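Long-range contacts in B-agarase (Agarivorans gilvus, PDB 5Z6P), which hydrolyses agar polysaccharide as a beta-agarase of glycoside hydrolase family 50, probably by cutting beta-galactosidic linkages: residues G520-A525 and D586-L591; N557-T562 and N580-E585; P473-P478 and C536-V541; V629-A634 and A658-P663. All coordinates share one frame; numbering follows the deposited sequence.

Contact 1 of 4, residues G520-A525 and D586-L591; sequences GHYGIA and DYALLL
Ala525 and Tyr587 mark the closest approach of the two backbones, their CA atoms 5.5 Å apart, where the start of helix 523-530 meets the flank of the long helix 581-609, a helix-helix packing within the beta-galactosidase-family region. Such a short spacing suits alanine: its CB lies 3.9 Å from Tyr587 CB and also touches Leu590 CB. Tyr522 stands at the break between helices 518-521 and 523-530, and its ring packs on Tyr587 CB and Ala588. With CG anti to the carbonyl carbon (chi1 -59°), its side chain crosses that of Tyr587 obliquely, with CD1 3.6 Å from Tyr587 CB and CE1 3.5 Å from Ala588 CA; Ala588, with only a methyl, lets the ring come this close to the main chain. Leu591 adds two methyls, CD1 4.2 Å from Ile524 CD1 and CD2 at the edge of the His521 imidazole. That imidazole covers one face of the Tyr522 ring, and Glu628 is hydrogen-bonded through OE1 to His521 NE2 and through OE2 to Tyr522 OH, while Tyr587 OH turns off to His579. The helices are thus joined by shape and apolar burial, whereas residues beside the interface hold the aromatics' polar ends, which should fix the rings' orientation.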
loop_
_atom_site.group_PDB
_atom_site.type_symbol
_atom_site.label_atom_id
_atom_site.label_comp_id
_atom_site.label_asym_id
_atom_site.label_seq_id
_atom_site.Cartn_x
_atom_site.Cartn_y
_atom_site.Cartn_z
ATOM N N GLY A 520 12.863 11.326 12.202
ATOM C CA GLY A 520 12.243 10.624 11.094
ATOM C C GLY A 520 12.136 11.516 9.869
ATOM O O GLY A 520 12.592 11.178 8.793
ATOM N N HIS A 521 11.533 12.677 10.065
ATOM C CA HIS A 521 11.291 13.640 9.004
ATOM C C HIS A 521 12.590 14.017 8.268
ATOM O O HIS A 521 12.673 13.906 7.043
ATOM C CB HIS A 521 10.611 14.878 9.611
ATOM C CG HIS A 521 10.145 15.894 8.613
ATOM N ND1 HIS A 521 9.146 16.797 8.899
ATOM C CD2 HIS A 521 10.564 16.179 7.356
ATOM C CE1 HIS A 521 8.955 17.586 7.856
ATOM N NE2 HIS A 521 9.805 17.231 6.908
ATOM N N TYR A 522 13.592 14.445 9.025
ATOM C CA TYR A 522 14.843 14.943 8.458
ATOM C C TYR A 522 15.993 13.944 8.620
ATOM O O TYR A 522 17.150 14.317 8.546
ATOM C CB TYR A 522 15.201 16.297 9.101
ATOM C CG TYR A 522 14.133 17.340 8.880
ATOM C CD1 TYR A 522 14.013 17.979 7.658
ATOM C CD2 TYR A 522 13.216 17.659 9.878
ATOM C CE1 TYR A 522 13.022 18.897 7.429
ATOM C CE2 TYR A 522 12.216 18.601 9.654
ATOM C CZ TYR A 522 12.133 19.206 8.425
ATOM O OH TYR A 522 11.180 20.137 8.172
ATOM N N GLY A 523 15.661 12.669 8.821
ATOM C CA GLY A 523 16.649 11.604 8.917
ATOM C C GLY A 523 17.750 11.596 7.856
ATOM O O GLY A 523 18.912 11.356 8.164
ATOM N N ILE A 524 17.389 11.869 6.607
ATOM C CA ILE A 524 18.369 11.897 5.527
ATOM C C ILE A 524 19.351 13.057 5.710
ATOM O O ILE A 524 20.539 12.919 5.462
ATOM C CB ILE A 524 17.680 12.000 4.134
ATOM C CG1 ILE A 524 16.915 10.715 3.806
ATOM C CG2 ILE A 524 18.695 12.268 3.046
ATOM C CD1 ILE A 524 15.917 10.886 2.655
ATOM N N ALA A 525 18.847 14.201 6.152
ATOM C CA ALA A 525 19.707 15.341 6.423
ATOM C C ALA A 525 20.650 15.028 7.584
ATOM O O ALA A 525 21.856 15.219 7.479
ATOM C CB ALA A 525 18.885 16.571 6.718
ATOM N N ASP A 586 17.603 24.399 8.752
ATOM C CA ASP A 586 18.699 23.949 7.894
ATOM C C ASP A 586 18.476 22.517 7.370
ATOM O O ASP A 586 18.728 22.251 6.212
ATOM C CB ASP A 586 20.042 24.059 8.641
ATOM C CG ASP A 586 20.490 25.513 8.827
ATOM O OD1 ASP A 586 20.103 26.343 7.997
ATOM O OD2 ASP A 586 21.209 25.822 9.793
ATOM N N TYR A 587 17.995 21.605 8.213
ATOM C CA TYR A 587 17.680 20.253 7.738
ATOM C C TYR A 587 16.698 20.317 6.571
ATOM O O TYR A 587 16.839 19.591 5.592
ATOM C CB TYR A 587 17.094 19.362 8.854
ATOM C CG TYR A 587 17.965 19.180 10.081
ATOM C CD1 TYR A 587 19.340 19.357 10.024
ATOM C CD2 TYR A 587 17.398 18.817 11.299
ATOM C CE1 TYR A 587 20.134 19.193 11.163
ATOM C CE2 TYR A 587 18.158 18.657 12.418
ATOM C CZ TYR A 587 19.521 18.844 12.355
ATOM O OH TYR A 587 20.251 18.686 13.493
ATOM N N ALA A 588 15.705 21.196 6.682
ATOM C CA ALA A 588 14.725 21.391 5.615
ATOM C C ALA A 588 15.374 21.844 4.298
ATOM O O ALA A 588 15.076 21.304 3.241
ATOM C CB ALA A 588 13.674 22.392 6.049
ATOM N N LEU A 589 16.244 22.845 4.371
ATOM C CA LEU A 589 16.979 23.296 3.191
ATOM C C LEU A 589 17.767 22.141 2.554
ATOM O O LEU A 589 17.762 21.961 1.351
ATOM C CB LEU A 589 17.947 24.425 3.554
ATOM C CG LEU A 589 17.389 25.761 4.050
ATOM C CD1 LEU A 589 18.532 26.674 4.475
ATOM C CD2 LEU A 589 16.531 26.426 2.977
ATOM N N LEU A 590 18.464 21.387 3.398
ATOM C CA LEU A 590 19.305 20.286 2.949
ATOM C C LEU A 590 18.463 19.195 2.279
ATOM O O LEU A 590 18.804 18.756 1.205
ATOM C CB LEU A 590 20.103 19.706 4.120
ATOM C CG LEU A 590 21.075 20.677 4.812
ATOM C CD1 LEU A 590 21.745 20.041 6.026
ATOM C CD2 LEU A 590 22.129 21.195 3.844
ATOM N N LEU A 591 17.360 18.788 2.916
ATOM C CA LEU A 591 16.497 17.735 2.373
ATOM C C LEU A 591 15.931 18.146 1.008
ATOM O O LEU A 591 15.999 17.387 0.033
ATOM C CB LEU A 591 15.357 17.407 3.355
ATOM C CG LEU A 591 14.346 16.335 2.979
ATOM C CD1 LEU A 591 15.016 14.994 2.739
ATOM C CD2 LEU A 591 13.269 16.218 4.058
#

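Contact 2 of 4, residues N557-T562 and N580-E585; sequences NQSWQT and NSAQVE
Trp560 and Gln583 form the dense part of this contact. Gln583 CG sits over the five-membered ring of the indole, 3.4 Å from its centroid and nearly on the ring normal, a CH-pi contact. The glutamine amide does not lie flat on the indole: the two planes are 70° apart, and NE2 comes within 3.4 Å of Trp560 CB. Glutamine suits the place because its aliphatic half covers an aromatic face while its amide still reaches polar partners; the indole NE1, meanwhile, is hydrogen-bonded to Asp586. Beside this pair, Ala582 CB packs closely on Ser559 OG, whose hydroxyl bonds to Tyr550.

The same glutamine belongs to a capping box at the start of helix 581-609, the helix against which the end of helix 553-560 rests. Gln583 N donates to Asn580 OD1 at 2.8 Å, and Asn580 N donates back to Gln583 OE1 at 3.0 Å. Each side-chain oxygen is thus taken by the other residue's backbone N-H, leaving the two NH2 groups to face other partners. A chi1 of 56°, placing CG between the backbone N and the carbonyl carbon, brings the Asn580 carboxamide over the first turn with its ND2 aimed across the contact.

On the looser side the links between the segments are long or weak. Asn580 ND2 reaches an in-plane lone pair of Ser559 O at 3.3 Å, bent to 136° at the hydrogen and with the acceptor tilted out of the Asn580 amide plane. A water accepts from Gln583 NE2 at 2.8 Å and donates only weakly to Trp560 O, and the exposed Gln561 merely brushes Asn580 ND2 with its CG at 4.2 Å.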
loop_
_atom_site.group_PDB
_atom_site.type_symbol
_atom_site.label_atom_id
_atom_site.label_comp_id
_atom_site.label_asym_id
_atom_site.label_seq_id
_atom_site.Cartn_x
_atom_site.Cartn_y
_atom_site.Cartn_z
ATOM N N ASN A 557 28.175 27.989 14.128
ATOM C CA ASN A 557 28.324 27.588 15.523
ATOM C C ASN A 557 27.365 28.338 16.436
ATOM O O ASN A 557 26.766 27.743 17.317
ATOM C CB ASN A 557 29.762 27.787 15.992
ATOM C CG ASN A 557 30.691 26.656 15.537
ATOM O OD1 ASN A 557 30.244 25.555 15.233
ATOM N ND2 ASN A 557 31.977 26.933 15.489
ATOM N N GLN A 558 27.218 29.639 16.200
ATOM C CA GLN A 558 26.270 30.487 16.919
ATOM C C GLN A 558 24.839 29.956 16.787
ATOM O O GLN A 558 24.113 29.827 17.765
ATOM C CB GLN A 558 26.344 31.922 16.383
ATOM C CG GLN A 558 25.812 33.009 17.312
ATOM C CD GLN A 558 26.067 32.716 18.783
ATOM O OE1 GLN A 558 25.136 32.463 19.554
ATOM N NE2 GLN A 558 27.338 32.754 19.180
ATOM N N SER A 559 24.459 29.639 15.558
ATOM C CA SER A 559 23.117 29.159 15.249
ATOM C C SER A 559 22.875 27.726 15.726
ATOM O O SER A 559 21.837 27.438 16.303
ATOM C CB SER A 559 22.876 29.277 13.747
ATOM O OG SER A 559 21.771 28.506 13.333
ATOM N N TRP A 560 23.845 26.844 15.492
ATOM C CA TRP A 560 23.712 25.437 15.848
ATOM C C TRP A 560 24.065 25.143 17.308
ATOM O O TRP A 560 23.784 24.060 17.793
ATOM C CB TRP A 560 24.598 24.565 14.957
ATOM C CG TRP A 560 24.075 24.351 13.601
ATOM C CD1 TRP A 560 23.149 25.105 12.953
ATOM C CD2 TRP A 560 24.434 23.295 12.711
ATOM N NE1 TRP A 560 22.916 24.598 11.714
ATOM C CE2 TRP A 560 23.688 23.486 11.536
ATOM C CE3 TRP A 560 25.321 22.222 12.790
ATOM C CZ2 TRP A 560 23.798 22.631 10.448
ATOM C CZ3 TRP A 560 25.424 21.370 11.715
ATOM C CH2 TRP A 560 24.672 21.584 10.549
ATOM N N GLN A 561 24.684 26.111 17.980
ATOM C CA GLN A 561 25.236 25.929 19.323
ATOM C C GLN A 561 26.241 24.785 19.319
ATOM O O GLN A 561 26.179 23.888 20.149
ATOM C CB GLN A 561 24.124 25.688 20.350
ATOM C CG GLN A 561 23.185 26.885 20.569
ATOM C CD GLN A 561 23.877 28.105 21.179
ATOM O OE1 GLN A 561 25.017 28.027 21.633
ATOM N NE2 GLN A 561 23.186 29.240 21.179
ATOM N N THR A 562 27.148 24.824 18.344
ATOM C CA THR A 562 28.208 23.837 18.190
ATOM C C THR A 562 29.575 24.504 18.333
ATOM O O THR A 562 29.656 25.714 18.413
ATOM C CB THR A 562 28.134 23.131 16.821
ATOM O OG1 THR A 562 28.122 24.116 15.776
ATOM C CG2 THR A 562 26.875 22.247 16.729
ATOM N N ASN A 580 18.007 21.939 17.328
ATOM C CA ASN A 580 17.250 23.117 17.752
ATOM C C ASN A 580 16.457 23.661 16.576
ATOM O O ASN A 580 16.483 23.080 15.498
ATOM C CB ASN A 580 18.169 24.196 18.371
ATOM C CG ASN A 580 19.312 24.632 17.448
ATOM O OD1 ASN A 580 19.206 24.594 16.231
ATOM N ND2 ASN A 580 20.408 25.050 18.047
ATOM N N SER A 581 15.744 24.762 16.765
ATOM C CA SER A 581 14.856 25.228 15.700
ATOM C C SER A 581 15.636 25.737 14.489
ATOM O O SER A 581 15.169 25.618 13.359
ATOM C CB SER A 581 13.904 26.310 16.209
ATOM O OG SER A 581 14.609 27.358 16.826
ATOM N N ALA A 582 16.826 26.282 14.720
ATOM C CA ALA A 582 17.657 26.755 13.613
ATOM C C ALA A 582 18.204 25.590 12.786
ATOM O O ALA A 582 18.187 25.626 11.567
ATOM C CB ALA A 582 18.787 27.609 14.124
ATOM N N GLN A 583 18.693 24.559 13.458
ATOM C CA GLN A 583 19.157 23.366 12.767
ATOM C C GLN A 583 18.055 22.708 11.938
ATOM O O GLN A 583 18.327 22.181 10.868
ATOM C CB GLN A 583 19.733 22.358 13.767
ATOM C CG GLN A 583 21.107 22.754 14.301
ATOM C CD GLN A 583 21.568 21.896 15.473
ATOM O OE1 GLN A 583 20.767 21.460 16.291
ATOM N NE2 GLN A 583 22.870 21.678 15.564
ATOM N N VAL A 584 16.816 22.735 12.425
ATOM C CA VAL A 584 15.716 22.096 11.697
ATOM C C VAL A 584 15.376 22.885 10.431
ATOM O O VAL A 584 15.132 22.298 9.389
ATOM C CB VAL A 584 14.465 21.927 12.587
ATOM C CG1 VAL A 584 13.256 21.511 11.768
ATOM C CG2 VAL A 584 14.744 20.879 13.680
ATOM N N GLU A 585 15.393 24.214 10.509
ATOM C CA GLU A 585 15.308 25.025 9.292
ATOM C C GLU A 585 16.379 24.603 8.278
ATOM O O GLU A 585 16.092 24.445 7.104
ATOM C CB GLU A 585 15.453 26.518 9.610
ATOM C CG GLU A 585 14.194 27.178 10.169
ATOM C CD GLU A 585 14.502 28.451 10.961
ATOM O OE1 GLU A 585 13.614 28.930 11.694
ATOM O OE2 GLU A 585 15.634 28.970 10.862
HETATM O O HOH W 1 23.867 20.680 18.006
#

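Contact 3 of 4, residues P473-P478 and C536-V541; sequences PDPFDP and CPTKAV
This is a buried loop-to-helix contact in which Asp474, from the turn between strand 472-473 and helix 478-495, grips the first turn of helix 537-550. The loop combines a type I beta turn from Asp474 to Asp477 with an Asx turn, in which Phe476 N donates to Asp474 OD1 at 3.1 Å. The same oxygen takes the hydroxyl of Thr538, OG1 to OD1 2.6 Å, from the opposite face of the carboxylate plane. Asp474 OD2 uses its syn lone pair for Thr538 N at 2.9 Å. Three donors therefore hold the buried carboxylate, and its place at a helix N-terminus would probably favour the charged form. Threonine fits because one residue offers both an N-H and a hydroxyl here. Pro537, which has no N-H to satisfy, suits the first turn and packs its CB 3.6 Å from Phe476 CB. Helix 581-609 backs the site, with Phe594 against both Pro475 and Thr538. Phe476 extends the grip one turn further along the helix: a chi1 of -65°, which sets CG opposite the carbonyl carbon, turns a ring face to Val541, whose CG2 lies 3.4 Å from the ring centroid and only 3° off its normal.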
loop_
_atom_site.group_PDB
_atom_site.type_symbol
_atom_site.label_atom_id
_atom_site.label_comp_id
_atom_site.label_asym_id
_atom_site.label_seq_id
_atom_site.Cartn_x
_atom_site.Cartn_y
_atom_site.Cartn_z
ATOM N N PRO A 473 19.299 6.975 -3.683
ATOM C CA PRO A 473 20.515 7.269 -4.441
ATOM C C PRO A 473 21.100 8.646 -4.096
ATOM O O PRO A 473 20.367 9.523 -3.656
ATOM C CB PRO A 473 20.042 7.214 -5.892
ATOM C CG PRO A 473 18.573 7.440 -5.826
ATOM C CD PRO A 473 18.119 6.818 -4.547
ATOM N N ASP A 474 22.413 8.798 -4.259
ATOM C CA ASP A 474 23.060 10.112 -4.191
ATOM C C ASP A 474 23.077 10.676 -5.602
ATOM O O ASP A 474 23.874 10.250 -6.402
ATOM C CB ASP A 474 24.486 9.982 -3.627
ATOM C CG ASP A 474 25.124 11.328 -3.307
ATOM O OD1 ASP A 474 24.809 12.319 -3.977
ATOM O OD2 ASP A 474 25.951 11.381 -2.376
ATOM N N PRO A 475 22.176 11.623 -5.908
ATOM C CA PRO A 475 22.049 12.147 -7.269
ATOM C C PRO A 475 23.222 13.019 -7.695
ATOM O O PRO A 475 23.236 13.417 -8.835
ATOM C CB PRO A 475 20.759 12.986 -7.207
ATOM C CG PRO A 475 20.657 13.417 -5.834
ATOM C CD PRO A 475 21.287 12.326 -4.971
ATOM N N PHE A 476 24.171 13.302 -6.809
ATOM C CA PHE A 476 25.358 14.056 -7.201
ATOM C C PHE A 476 26.514 13.132 -7.577
ATOM O O PHE A 476 27.587 13.585 -7.940
ATOM C CB PHE A 476 25.770 15.020 -6.097
ATOM C CG PHE A 476 24.750 16.107 -5.839
ATOM C CD1 PHE A 476 24.688 17.223 -6.661
ATOM C CD2 PHE A 476 23.850 15.997 -4.790
ATOM C CE1 PHE A 476 23.746 18.229 -6.434
ATOM C CE2 PHE A 476 22.906 16.997 -4.550
ATOM C CZ PHE A 476 22.851 18.110 -5.381
ATOM N N ASP A 477 26.277 11.830 -7.513
ATOM C CA ASP A 477 27.228 10.879 -8.073
ATOM C C ASP A 477 26.936 10.741 -9.561
ATOM O O ASP A 477 25.835 10.354 -9.952
ATOM C CB ASP A 477 27.135 9.526 -7.357
ATOM C CG ASP A 477 28.054 8.442 -7.956
ATOM O OD1 ASP A 477 28.672 8.609 -9.034
ATOM O OD2 ASP A 477 28.140 7.386 -7.312
ATOM N N PRO A 478 27.934 11.044 -10.396
ATOM C CA PRO A 478 27.814 10.878 -11.848
ATOM C C PRO A 478 27.212 9.518 -12.252
ATOM O O PRO A 478 26.488 9.453 -13.241
ATOM C CB PRO A 478 29.254 11.009 -12.323
ATOM C CG PRO A 478 29.876 11.932 -11.306
ATOM C CD PRO A 478 29.258 11.559 -10.003
ATOM N N CYS A 536 31.138 11.117 -0.086
ATOM C CA CYS A 536 29.715 11.394 -0.113
ATOM C C CYS A 536 29.442 12.721 -0.818
ATOM O O CYS A 536 29.551 13.767 -0.201
ATOM C CB CYS A 536 29.152 11.422 1.310
ATOM S SG CYS A 536 27.413 11.601 1.395
ATOM N N PRO A 537 29.105 12.668 -2.113
ATOM C CA PRO A 537 28.833 13.873 -2.902
ATOM C C PRO A 537 27.716 14.746 -2.314
ATOM O O PRO A 537 27.862 15.955 -2.319
ATOM C CB PRO A 537 28.426 13.311 -4.277
ATOM C CG PRO A 537 29.030 11.956 -4.330
ATOM C CD PRO A 537 29.077 11.447 -2.932
ATOM N N THR A 538 26.617 14.157 -1.842
ATOM C CA THR A 538 25.554 14.964 -1.245
ATOM C C THR A 538 26.037 15.731 0.012
ATOM O O THR A 538 25.678 16.883 0.206
ATOM C CB THR A 538 24.300 14.087 -0.904
ATOM O OG1 THR A 538 23.623 13.728 -2.116
ATOM C CG2 THR A 538 23.327 14.842 -0.029
ATOM N N LYS A 539 26.848 15.093 0.856
ATOM C CA LYS A 539 27.434 15.782 2.004
ATOM C C LYS A 539 28.247 17.005 1.560
ATOM O O LYS A 539 28.145 18.067 2.170
ATOM C CB LYS A 539 28.319 14.830 2.826
ATOM C CG LYS A 539 29.058 15.501 3.972
ATOM C CD LYS A 539 28.111 16.200 4.908
ATOM C CE LYS A 539 28.833 16.984 5.983
ATOM N NZ LYS A 539 29.482 16.116 7.015
ATOM N N ALA A 540 29.049 16.853 0.504
ATOM C CA ALA A 540 29.801 17.993 -0.044
ATOM C C ALA A 540 28.858 19.138 -0.421
ATOM O O ALA A 540 29.117 20.307 -0.109
ATOM C CB ALA A 540 30.612 17.577 -1.237
ATOM N N VAL A 541 27.764 18.786 -1.098
ATOM C CA VAL A 541 26.740 19.750 -1.464
ATOM C C VAL A 541 26.159 20.409 -0.206
ATOM O O VAL A 541 25.993 21.620 -0.180
ATOM C CB VAL A 541 25.591 19.098 -2.284
ATOM C CG1 VAL A 541 24.442 20.087 -2.491
ATOM C CG2 VAL A 541 26.115 18.614 -3.613
#

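Contact 4 of 4, residues V629-A634 and A658-P663; sequences VVRAAA and ADIDMP
Arg631 brings the one flat side-chain group among the residues that touch here; its guanidinium makes a salt bridge with Glu592, and it is the aliphatic CG that meets Ile660 CD1, at 4.0 Å. Ile660 makes most of the contacts. Its chain crosses that of Val630 at about a right angle, with CD1 3.8 Å from Val630 CG1, while its other branch, CG2, rests 3.9 Å from Ala634 CB. Beta-branching lets one residue cover two successive turns of helix 627-634. The Ala634 methyl meets two groups side by side, Ile660 CG2 and Met662 CG, the latter 3.8 Å from Ala634 CB. Met662 is bent at chi2 and chi3 (-72° and -76°), which folds the thioether back toward the Ala634 carbonyl, with CE 3.8 Å from Ala634 O. Helices 627-634 and 657-660 precede the adjacent parallel strands 640-643 and 664-668, an order consistent with the (beta/alpha)8 barrel of the family; Val630 and Met662 also pack on strand 640-643. With nothing but van der Waals contacts and a modest 206 Å² buried, the two elements are joined by apolar burial and close fit, so the contact carries little directional constraint.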
loop_
_atom_site.group_PDB
_atom_site.type_symbol
_atom_site.label_atom_id
_atom_site.label_comp_id
_atom_site.label_asym_id
_atom_site.label_seq_id
_atom_site.Cartn_x
_atom_site.Cartn_y
_atom_site.Cartn_z
ATOM N N VAL A 629 10.246 17.313 0.137
ATOM C CA VAL A 629 10.409 16.491 -1.055
ATOM C C VAL A 629 9.236 16.687 -2.030
ATOM O O VAL A 629 9.386 16.510 -3.231
ATOM C CB VAL A 629 10.610 14.972 -0.699
ATOM C CG1 VAL A 629 11.880 14.794 0.162
ATOM C CG2 VAL A 629 9.396 14.380 -0.002
ATOM N N VAL A 630 8.085 17.116 -1.534
ATOM C CA VAL A 630 6.990 17.471 -2.437
ATOM C C VAL A 630 7.329 18.747 -3.224
ATOM O O VAL A 630 7.178 18.789 -4.432
ATOM C CB VAL A 630 5.641 17.662 -1.689
ATOM C CG1 VAL A 630 4.598 18.284 -2.614
ATOM C CG2 VAL A 630 5.126 16.315 -1.132
ATOM N N ARG A 631 7.823 19.774 -2.543
ATOM C CA ARG A 631 8.264 20.978 -3.257
ATOM C C ARG A 631 9.382 20.627 -4.256
ATOM O O ARG A 631 9.407 21.141 -5.359
ATOM C CB ARG A 631 8.715 22.070 -2.277
ATOM C CG ARG A 631 7.557 22.753 -1.568
ATOM C CD ARG A 631 7.954 24.032 -0.819
ATOM N NE ARG A 631 8.224 23.773 0.593
ATOM C CZ ARG A 631 9.446 23.706 1.064
ATOM N NH1 ARG A 631 10.424 23.895 0.217
ATOM N NH2 ARG A 631 9.697 23.445 2.340
ATOM N N ALA A 632 10.257 19.696 -3.905
ATOM C CA ALA A 632 11.319 19.322 -4.832
ATOM C C ALA A 632 10.730 18.660 -6.078
ATOM O O ALA A 632 11.175 18.902 -7.206
ATOM C CB ALA A 632 12.315 18.403 -4.159
ATOM N N ALA A 633 9.722 17.825 -5.871
ATOM C CA ALA A 633 9.138 17.105 -6.987
ATOM C C ALA A 633 8.445 18.103 -7.890
ATOM O O ALA A 633 8.600 18.071 -9.099
ATOM C CB ALA A 633 8.161 16.045 -6.509
ATOM N N ALA A 634 7.693 19.003 -7.270
ATOM C CA ALA A 634 6.934 20.006 -7.992
ATOM C C ALA A 634 7.803 20.840 -8.974
ATOM O O ALA A 634 7.290 21.335 -9.960
ATOM C CB ALA A 634 6.205 20.922 -6.987
ATOM N N ALA A 658 -3.221 22.995 -2.594
ATOM C CA ALA A 658 -3.401 24.318 -3.191
ATOM C C ALA A 658 -2.089 25.092 -3.353
ATOM O O ALA A 658 -1.825 25.647 -4.408
ATOM C CB ALA A 658 -4.384 25.129 -2.365
ATOM N N ASP A 659 -1.279 25.108 -2.302
ATOM C CA ASP A 659 0.010 25.780 -2.316
ATOM C C ASP A 659 0.960 25.227 -3.359
ATOM O O ASP A 659 1.746 25.967 -3.922
ATOM C CB ASP A 659 0.674 25.674 -0.951
ATOM C CG ASP A 659 -0.137 26.310 0.132
ATOM O OD1 ASP A 659 -0.701 27.382 -0.128
ATOM O OD2 ASP A 659 -0.207 25.740 1.241
ATOM N N ILE A 660 0.895 23.919 -3.598
ATOM C CA ILE A 660 1.757 23.265 -4.576
ATOM C C ILE A 660 1.221 23.522 -5.977
ATOM O O ILE A 660 1.978 23.806 -6.897
ATOM C CB ILE A 660 1.846 21.734 -4.317
ATOM C CG1 ILE A 660 2.393 21.445 -2.916
ATOM C CG2 ILE A 660 2.639 21.040 -5.392
ATOM C CD1 ILE A 660 3.777 22.000 -2.654
ATOM N N ASP A 661 -0.103 23.420 -6.106
ATOM C CA ASP A 661 -0.826 23.675 -7.349
ATOM C C ASP A 661 -0.226 22.934 -8.537
ATOM O O ASP A 661 0.069 23.522 -9.581
ATOM C CB ASP A 661 -0.898 25.191 -7.642
ATOM C CG ASP A 661 -1.759 25.514 -8.870
ATOM O OD1 ASP A 661 -2.662 24.718 -9.191
ATOM O OD2 ASP A 661 -1.503 26.530 -9.542
ATOM N N MET A 662 -0.050 21.626 -8.357
ATOM C CA MET A 662 0.392 20.731 -9.418
ATOM C C MET A 662 -0.717 19.724 -9.721
ATOM O O MET A 662 -1.437 19.324 -8.812
ATOM C CB MET A 662 1.688 19.986 -9.010
ATOM C CG MET A 662 2.950 20.847 -9.039
ATOM S SD MET A 662 3.458 21.227 -10.710
ATOM C CE MET A 662 4.170 19.659 -11.199
ATOM N N PRO A 663 -0.854 19.310 -10.995
ATOM C CA PRO A 663 -1.703 18.147 -11.245
ATOM C C PRO A 663 -1.123 16.936 -10.525
ATOM O O PRO A 663 0.107 16.763 -10.490
ATOM C CB PRO A 663 -1.638 17.977 -12.750
ATOM C CG PRO A 663 -0.328 18.565 -13.138
ATOM C CD PRO A 663 -0.070 19.682 -12.182
#

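Overall arrangement
Contacts 1 and 3 are buried, contact 2 is partly so, and contact 4 lies at the surface. Helix 581-609 supplies a segment to contacts 1 and 2, and its middle turns back contacts 3 and 4. Contact 2 is nested in the chain loop closed by contact 1, and the two touch where Tyr522 CE2 packs 3.7 Å from Val584 CG1. Leu591 CG packs 4.0 Å from Val629 CG1, tying contact 1 to contact 4. Apolar packing serves both of these, in the interior and at the surface alike. Helix starts bring polar chemistry instead: an internal capping box in contact 2, an incoming carboxylate in contact 3. Each of those two also has one CH-pi contact.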